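Local coordinates for core protein VP4 (Bluetongue virus, PDB 2JHP) that caps viral messenger RNA as a multidomain enzyme, with S-adenosyl-L-homocysteine bound at two sites, and forms part of the viral inner capsid, at residues D119-Y124 / G472-L477; M478-D483 / L503-P508. All coordinates share one frame; numbering follows the deposited sequence.

How the interactions relate
From the N terminus, helix 114-128 runs first, and its residues 119-124 wait almost 350 residues for their partner, 472-477. Interaction 1 therefore closes a very long loop that carries most of two seven-stranded sheets, the second inserted between strands 149-152 and 393-394 of the first. Interaction 2 follows in series: the same helix 470-480 ends, and residues 478-483 meet 503-508 across a short loop of 19 residues that includes most of strand 499-503. The two contacts neither nest nor cross, yet they touch, for Tyr124 hydrogen-bonds to Glu505 and packs on Tyr481. Together they tie helix 470-480 to helix 114-128 and, at its C-terminal end, to the loop after strand 499-503.

Interaction 1 of 2, residues D119-Y124 / G472-L477; sequences DALRNY and GAILFL. With SAH (S-adenosyl-L-homocysteine), chain B.
Leu477 lays its CD2 methyl over one face of the Tyr124 ring, 3.9 Å from CD2 to the ring centroid, in a CH-pi contact displaced toward the CD1 rim. The ring is brought there by a CG anti to the backbone N of Tyr124 (chi1 164°), and the two side chains cross at about a right angle. The hydroxyl of Tyr124 is used apart from this apolar face, in a hydrogen bond to Glu505, so tyrosine suits a place that is apolar on one side and polar at its end. The other methyl of Leu477, CD1, lies 3.9 Å from Leu121 CD2. That same CD2 of Leu121 is 3.7 Å from Ile474 CD1, again with the side chains crosswise, and Ile474 CD1 also reaches Ala120 CB at 3.7 Å. The short side chain of Ala120 lets the isoleucine tip come close to the helix. Branched side chains thus bridge helix segments whose axes stay 10.8 Å apart and run at 51° to each other.

Away from this interface, Arg122 grips S-adenosyl-L-homocysteine: NE donates to the ligand's O at 2.9 Å, and NH2 to its OXT at 3.0 Å. Its NH1 forms a salt bridge with Asp119 OD1, one helical turn back, at 3.0 Å and nearly straight (167°), which should fix the guanidinium's rotation. Arg122 also touches the bound guanine.

Helix 114-128 and helix 470-480 share one face of the methyltransferase-like sheet: Leu121 and Ala473 both rest on Val501 of strand 499-503, while Leu121 and Tyr124 also touch Ile433 of strand 433-437.

Interaction 2 of 2, residues M478-D483 / L503-P508; sequences MWRYPD and LKEPIP
Tyr481 and Glu505 reach toward one another and join through a hydrogen bond, the phenol OH donating to Glu505 OE2 at 2.6 Å. The bond arrives on the syn side of OE2, 28° out of the carboxylate plane. The carboxylate sits at the edge of the ring, with the two planes turned 64° apart. Arg480 starts with CG anti to its backbone N (chi1 179°), then bends at chi2 and chi3, which brings NE within 3.7 Å of Glu505 OE1, a long salt bridge made as the two chains pass side by side, pointing opposite ways. Arg480 CG lies 3.4 Å above the plane of the Tyr481 ring, toward its rim, so one methylene of the arginine rests on that face. Its NH2 lies near the carbonyl O of Pro506, but at 2.5 Å and with a strongly bent angle this bond is doubtful in detail. Farther along, Trp479 and Pro508 meet crosswise, CZ3 of the indole 4.0 Å from CG of the proline, a plain apolar contact between the indole and the pyrrolidine ring.

In the second shell, Tyr124 also bonds to Glu505 OE2. Glutamate's two oxygens suit a site with two hydroxyls and a guanidinium nearby, which would probably keep this buried carboxylate ionised. Phe476 packs on both Glu505 and Pro508, and Trp479 NE1 bonds to Ser593 O.

Tyr481 is the first residue to leave the helix, while an inverse gamma turn centred on Lys504 bends the chain just before Glu505. In fold terms, the last turn of helix 470-480 is joined to the loop leaving strand 499-503, the antiparallel seventh strand in a 3-2-1-4-5-7-6 sheet, the order that marks class I Rossmann-like methyltransferases.

Interaction 1 of 2, residues D119-Y124 / G472-L477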
loop_
_atom_site.group_PDB
_atom_site.type_symbol
_atom_site.label_atom_id
_atom_site.label_comp_id
_atom_site.label_asym_id
_atom_site.label_seq_id
_atom_site.Cartn_x
_atom_site.Cartn_y
_atom_site.Cartn_z
ATOM N N ASP A 119 -5.066 1.827 1.830
ATOM C CA ASP A 119 -5.144 3.169 1.244
ATOM C C ASP A 119 -5.387 4.248 2.284
ATOM O O ASP A 119 -4.922 5.375 2.136
ATOM C CB ASP A 119 -6.271 3.260 0.204
ATOM C CG ASP A 119 -5.936 2.565 -1.117
ATOM O OD1 ASP A 119 -4.912 1.856 -1.240
ATOM O OD2 ASP A 119 -6.749 2.727 -2.043
ATOM N N ALA A 120 -6.151 3.900 3.309
ATOM C CA ALA A 120 -6.423 4.811 4.387
ATOM C C ALA A 120 -5.134 5.077 5.162
ATOM O O ALA A 120 -4.816 6.221 5.453
ATOM C CB ALA A 120 -7.499 4.262 5.271
ATOM N N LEU A 121 -4.374 4.030 5.450
ATOM C CA LEU A 121 -3.079 4.183 6.097
ATOM C C LEU A 121 -2.067 4.915 5.226
ATOM O O LEU A 121 -1.226 5.638 5.738
ATOM C CB LEU A 121 -2.507 2.826 6.501
ATOM C CG LEU A 121 -3.260 1.996 7.539
ATOM C CD1 LEU A 121 -2.379 0.822 8.008
ATOM C CD2 LEU A 121 -3.712 2.834 8.728
ATOM N N ARG A 122 -2.133 4.719 3.913
ATOM C CA ARG A 122 -1.154 5.323 3.034
ATOM C C ARG A 122 -1.431 6.805 2.839
ATOM O O ARG A 122 -0.495 7.597 2.690
ATOM C CB ARG A 122 -1.101 4.614 1.689
ATOM C CG ARG A 122 0.263 4.748 0.998
ATOM C CD ARG A 122 0.357 4.001 -0.332
ATOM N NE ARG A 122 0.120 2.574 -0.149
ATOM C CZ ARG A 122 -1.046 1.989 -0.371
ATOM N NH1 ARG A 122 -2.062 2.722 -0.797
ATOM N NH2 ARG A 122 -1.190 0.686 -0.160
ATOM N N ASN A 123 -2.708 7.186 2.845
ATOM C CA ASN A 123 -3.064 8.586 2.689
ATOM C C ASN A 123 -2.619 9.391 3.873
ATOM O O ASN A 123 -2.065 10.438 3.695
ATOM C CB ASN A 123 -4.547 8.764 2.369
ATOM C CG ASN A 123 -4.922 8.195 0.989
ATOM O OD1 ASN A 123 -4.059 7.801 0.189
ATOM N ND2 ASN A 123 -6.219 8.146 0.715
ATOM N N TYR A 124 -2.793 8.860 5.075
ATOM C CA TYR A 124 -2.248 9.496 6.277
ATOM C C TYR A 124 -0.735 9.695 6.113
ATOM O O TYR A 124 -0.194 10.767 6.454
ATOM C CB TYR A 124 -2.565 8.669 7.535
ATOM C CG TYR A 124 -1.733 9.034 8.758
ATOM C CD1 TYR A 124 -2.090 10.110 9.578
ATOM C CD2 TYR A 124 -0.588 8.298 9.099
ATOM C CE1 TYR A 124 -1.335 10.444 10.701
ATOM C CE2 TYR A 124 0.183 8.627 10.225
ATOM C CZ TYR A 124 -0.197 9.705 11.021
ATOM O OH TYR A 124 0.564 10.044 12.132
ATOM N N GLY A 472 -7.810 -0.776 15.387
ATOM C CA GLY A 472 -7.565 0.279 16.363
ATOM C C GLY A 472 -6.934 1.488 15.703
ATOM O O GLY A 472 -7.353 2.627 15.929
ATOM N N ALA A 473 -5.946 1.223 14.857
ATOM C CA ALA A 473 -5.202 2.248 14.150
ATOM C C ALA A 473 -6.107 3.089 13.274
ATOM O O ALA A 473 -5.962 4.314 13.234
ATOM C CB ALA A 473 -4.108 1.622 13.328
ATOM N N ILE A 474 -7.044 2.443 12.588
ATOM C CA ILE A 474 -7.974 3.149 11.714
ATOM C C ILE A 474 -8.953 4.002 12.534
ATOM O O ILE A 474 -9.193 5.160 12.219
ATOM C CB ILE A 474 -8.719 2.173 10.779
ATOM C CG1 ILE A 474 -7.754 1.566 9.737
ATOM C CG2 ILE A 474 -9.933 2.841 10.134
ATOM C CD1 ILE A 474 -7.431 2.431 8.487
ATOM N N LEU A 475 -9.494 3.415 13.594
ATOM C CA LEU A 475 -10.420 4.086 14.486
ATOM C C LEU A 475 -9.771 5.285 15.180
ATOM O O LEU A 475 -10.424 6.304 15.425
ATOM C CB LEU A 475 -10.927 3.082 15.522
ATOM C CG LEU A 475 -12.283 2.399 15.306
ATOM C CD1 LEU A 475 -13.019 2.854 14.043
ATOM C CD2 LEU A 475 -12.151 0.900 15.361
ATOM N N PHE A 476 -8.489 5.150 15.503
ATOM C CA PHE A 476 -7.713 6.254 16.021
ATOM C C PHE A 476 -7.661 7.404 15.013
ATOM O O PHE A 476 -7.874 8.560 15.380
ATOM C CB PHE A 476 -6.302 5.799 16.378
ATOM C CG PHE A 476 -5.499 6.844 17.095
ATOM C CD1 PHE A 476 -5.700 7.081 18.456
ATOM C CD2 PHE A 476 -4.555 7.606 16.417
ATOM C CE1 PHE A 476 -4.965 8.036 19.126
ATOM C CE2 PHE A 476 -3.819 8.561 17.082
ATOM C CZ PHE A 476 -4.024 8.775 18.441
ATOM N N LEU A 477 -7.393 7.077 13.752
ATOM C CA LEU A 477 -7.289 8.082 12.696
ATOM C C LEU A 477 -8.639 8.638 12.310
ATOM O O LEU A 477 -8.730 9.799 11.959
ATOM C CB LEU A 477 -6.557 7.530 11.453
ATOM C CG LEU A 477 -5.086 7.158 11.655
ATOM C CD1 LEU A 477 -4.570 6.200 10.585
ATOM C CD2 LEU A 477 -4.247 8.421 11.734
HETATM N N SAH B . 4.583 -0.545 0.744
HETATM C CA SAH B . 3.560 -0.771 -0.325
HETATM C CB SAH B . 3.634 -2.138 -1.012
HETATM C CG SAH B . 4.226 -3.329 -0.281
HETATM S SD SAH B . 4.503 -4.704 -1.432
HETATM C C SAH B . 2.144 -0.476 0.143
HETATM O O SAH B . 1.910 0.512 0.842
HETATM O OXT SAH B . 1.201 -1.192 -0.193
HETATM C "C5'" SAH B . 6.017 -5.152 -0.535
HETATM C "C4'" SAH B . 7.283 -4.721 -1.256
HETATM O "O4'" SAH B . 8.304 -4.408 -0.330
HETATM C "C3'" SAH B . 7.831 -5.809 -2.176
HETATM O "O3'" SAH B . 8.234 -5.163 -3.373
HETATM C "C2'" SAH B . 9.061 -6.334 -1.451
HETATM O "O2'" SAH B . 10.084 -6.734 -2.323
HETATM C "C1'" SAH B . 9.502 -5.105 -0.657
HETATM N N9 SAH B . 10.312 -5.443 0.535
HETATM C C8 SAH B . 10.156 -6.519 1.378
HETATM N N7 SAH B . 11.111 -6.458 2.341
HETATM C C5 SAH B . 11.875 -5.361 2.129
HETATM C C6 SAH B . 12.971 -4.817 2.804
HETATM N N6 SAH B . 13.452 -5.411 3.893
HETATM N N1 SAH B . 13.554 -3.649 2.348
HETATM C C2 SAH B . 13.052 -3.020 1.222
HETATM N N3 SAH B . 11.966 -3.554 0.551
HETATM C C4 SAH B . 11.384 -4.709 0.993
#

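Interaction 2 of 2, residues M478-D483 / L503-P508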
loop_
_atom_site.group_PDB
_atom_site.type_symbol
_atom_site.label_atom_id
_atom_site.label_comp_id
_atom_site.label_asym_id
_atom_site.label_seq_id
_atom_site.Cartn_x
_atom_site.Cartn_y
_atom_site.Cartn_z
ATOM N N MET A 478 -9.684 7.824 12.367
ATOM C CA MET A 478 -11.030 8.356 12.212
ATOM C C MET A 478 -11.241 9.515 13.219
ATOM O O MET A 478 -11.778 10.577 12.883
ATOM C CB MET A 478 -12.096 7.284 12.407
ATOM C CG MET A 478 -12.332 6.458 11.170
ATOM S SD MET A 478 -13.683 5.285 11.374
ATOM C CE MET A 478 -13.512 4.314 9.884
ATOM N N TRP A 479 -10.756 9.292 14.437
ATOM C CA TRP A 479 -11.013 10.145 15.587
ATOM C C TRP A 479 -10.153 11.408 15.611
ATOM O O TRP A 479 -10.650 12.480 15.930
ATOM C CB TRP A 479 -10.792 9.301 16.842
ATOM C CG TRP A 479 -10.930 9.981 18.150
ATOM C CD1 TRP A 479 -11.896 10.849 18.525
ATOM C CD2 TRP A 479 -10.090 9.789 19.289
ATOM N NE1 TRP A 479 -11.699 11.244 19.829
ATOM C CE2 TRP A 479 -10.595 10.603 20.321
ATOM C CE3 TRP A 479 -8.944 9.016 19.533
ATOM C CZ2 TRP A 479 -9.995 10.672 21.582
ATOM C CZ3 TRP A 479 -8.347 9.082 20.784
ATOM C CH2 TRP A 479 -8.868 9.909 21.789
ATOM N N ARG A 480 -8.874 11.261 15.263
ATOM C CA ARG A 480 -7.891 12.342 15.293
ATOM C C ARG A 480 -7.809 13.118 13.965
ATOM O O ARG A 480 -7.608 14.337 13.965
ATOM C CB ARG A 480 -6.511 11.787 15.689
ATOM C CG ARG A 480 -5.366 12.810 15.729
ATOM C CD ARG A 480 -5.034 13.267 17.132
ATOM N NE ARG A 480 -3.988 12.455 17.759
ATOM C CZ ARG A 480 -3.759 12.406 19.073
ATOM N NH1 ARG A 480 -4.506 13.115 19.922
ATOM N NH2 ARG A 480 -2.783 11.643 19.543
ATOM N N TYR A 481 -7.964 12.421 12.842
ATOM C CA TYR A 481 -7.887 13.062 11.530
ATOM C C TYR A 481 -9.106 12.762 10.658
ATOM O O TYR A 481 -9.001 12.021 9.684
ATOM C CB TYR A 481 -6.607 12.655 10.806
ATOM C CG TYR A 481 -5.335 12.987 11.544
ATOM C CD1 TYR A 481 -4.656 12.014 12.266
ATOM C CD2 TYR A 481 -4.802 14.277 11.510
ATOM C CE1 TYR A 481 -3.478 12.304 12.941
ATOM C CE2 TYR A 481 -3.618 14.590 12.189
ATOM C CZ TYR A 481 -2.961 13.592 12.905
ATOM O OH TYR A 481 -1.794 13.890 13.576
ATOM N N PRO A 482 -10.265 13.354 11.003
ATOM C CA PRO A 482 -11.564 13.141 10.360
ATOM C C PRO A 482 -11.663 13.311 8.836
ATOM O O PRO A 482 -12.576 12.748 8.239
ATOM C CB PRO A 482 -12.456 14.162 11.061
ATOM C CG PRO A 482 -11.851 14.286 12.396
ATOM C CD PRO A 482 -10.391 14.295 12.130
ATOM N N ASP A 483 -10.778 14.069 8.199
ATOM C CA ASP A 483 -10.798 14.081 6.729
ATOM C C ASP A 483 -9.593 13.460 6.059
ATOM O O ASP A 483 -9.467 13.516 4.834
ATOM C CB ASP A 483 -11.059 15.471 6.155
ATOM C CG ASP A 483 -12.510 15.673 5.731
ATOM O OD1 ASP A 483 -12.843 16.792 5.292
ATOM O OD2 ASP A 483 -13.315 14.718 5.833
ATOM N N LEU A 503 2.337 4.353 15.124
ATOM C CA LEU A 503 2.093 5.728 14.664
ATOM C C LEU A 503 2.914 6.742 15.448
ATOM O O LEU A 503 2.985 6.650 16.671
ATOM C CB LEU A 503 0.613 6.087 14.802
ATOM C CG LEU A 503 -0.462 5.322 14.043
ATOM C CD1 LEU A 503 -1.832 5.791 14.465
ATOM C CD2 LEU A 503 -0.292 5.538 12.567
ATOM N N LYS A 504 3.527 7.703 14.747
ATOM C CA LYS A 504 4.189 8.841 15.408
ATOM C C LYS A 504 3.125 9.871 15.795
ATOM O O LYS A 504 3.004 10.935 15.196
ATOM C CB LYS A 504 5.285 9.464 14.538
ATOM C CG LYS A 504 6.291 10.300 15.318
ATOM C CD LYS A 504 7.643 10.314 14.631
ATOM C CE LYS A 504 8.697 11.001 15.480
ATOM N NZ LYS A 504 10.069 10.665 15.016
ATOM N N GLU A 505 2.330 9.472 16.788
ATOM C CA GLU A 505 1.234 10.258 17.329
ATOM C C GLU A 505 1.326 10.296 18.865
ATOM O O GLU A 505 1.459 9.233 19.493
ATOM C CB GLU A 505 -0.106 9.642 16.898
ATOM C CG GLU A 505 -0.469 9.878 15.443
ATOM C CD GLU A 505 -0.542 11.350 15.106
ATOM O OE1 GLU A 505 -0.678 12.186 16.030
ATOM O OE2 GLU A 505 -0.459 11.672 13.906
ATOM N N PRO A 506 1.247 11.504 19.468
ATOM C CA PRO A 506 1.369 11.609 20.926
ATOM C C PRO A 506 0.167 10.993 21.621
ATOM O O PRO A 506 -0.933 11.001 21.071
ATOM C CB PRO A 506 1.432 13.142 21.191
ATOM C CG PRO A 506 0.751 13.766 20.032
ATOM C CD PRO A 506 1.022 12.817 18.833
ATOM N N ILE A 507 0.393 10.453 22.815
ATOM C CA ILE A 507 -0.681 9.979 23.680
ATOM C C ILE A 507 -1.746 11.065 23.784
ATOM O O ILE A 507 -1.411 12.227 23.996
ATOM C CB ILE A 507 -0.150 9.640 25.090
ATOM C CG1 ILE A 507 0.925 8.546 25.022
ATOM C CG2 ILE A 507 -1.286 9.217 25.999
ATOM C CD1 ILE A 507 1.759 8.391 26.291
ATOM N N PRO A 508 -3.031 10.705 23.611
ATOM C CA PRO A 508 -4.092 11.710 23.738
ATOM C C PRO A 508 -4.149 12.339 25.127
ATOM O O PRO A 508 -3.659 11.765 26.101
ATOM C CB PRO A 508 -5.368 10.909 23.491
ATOM C CG PRO A 508 -4.926 9.715 22.723
ATOM C CD PRO A 508 -3.581 9.380 23.277
#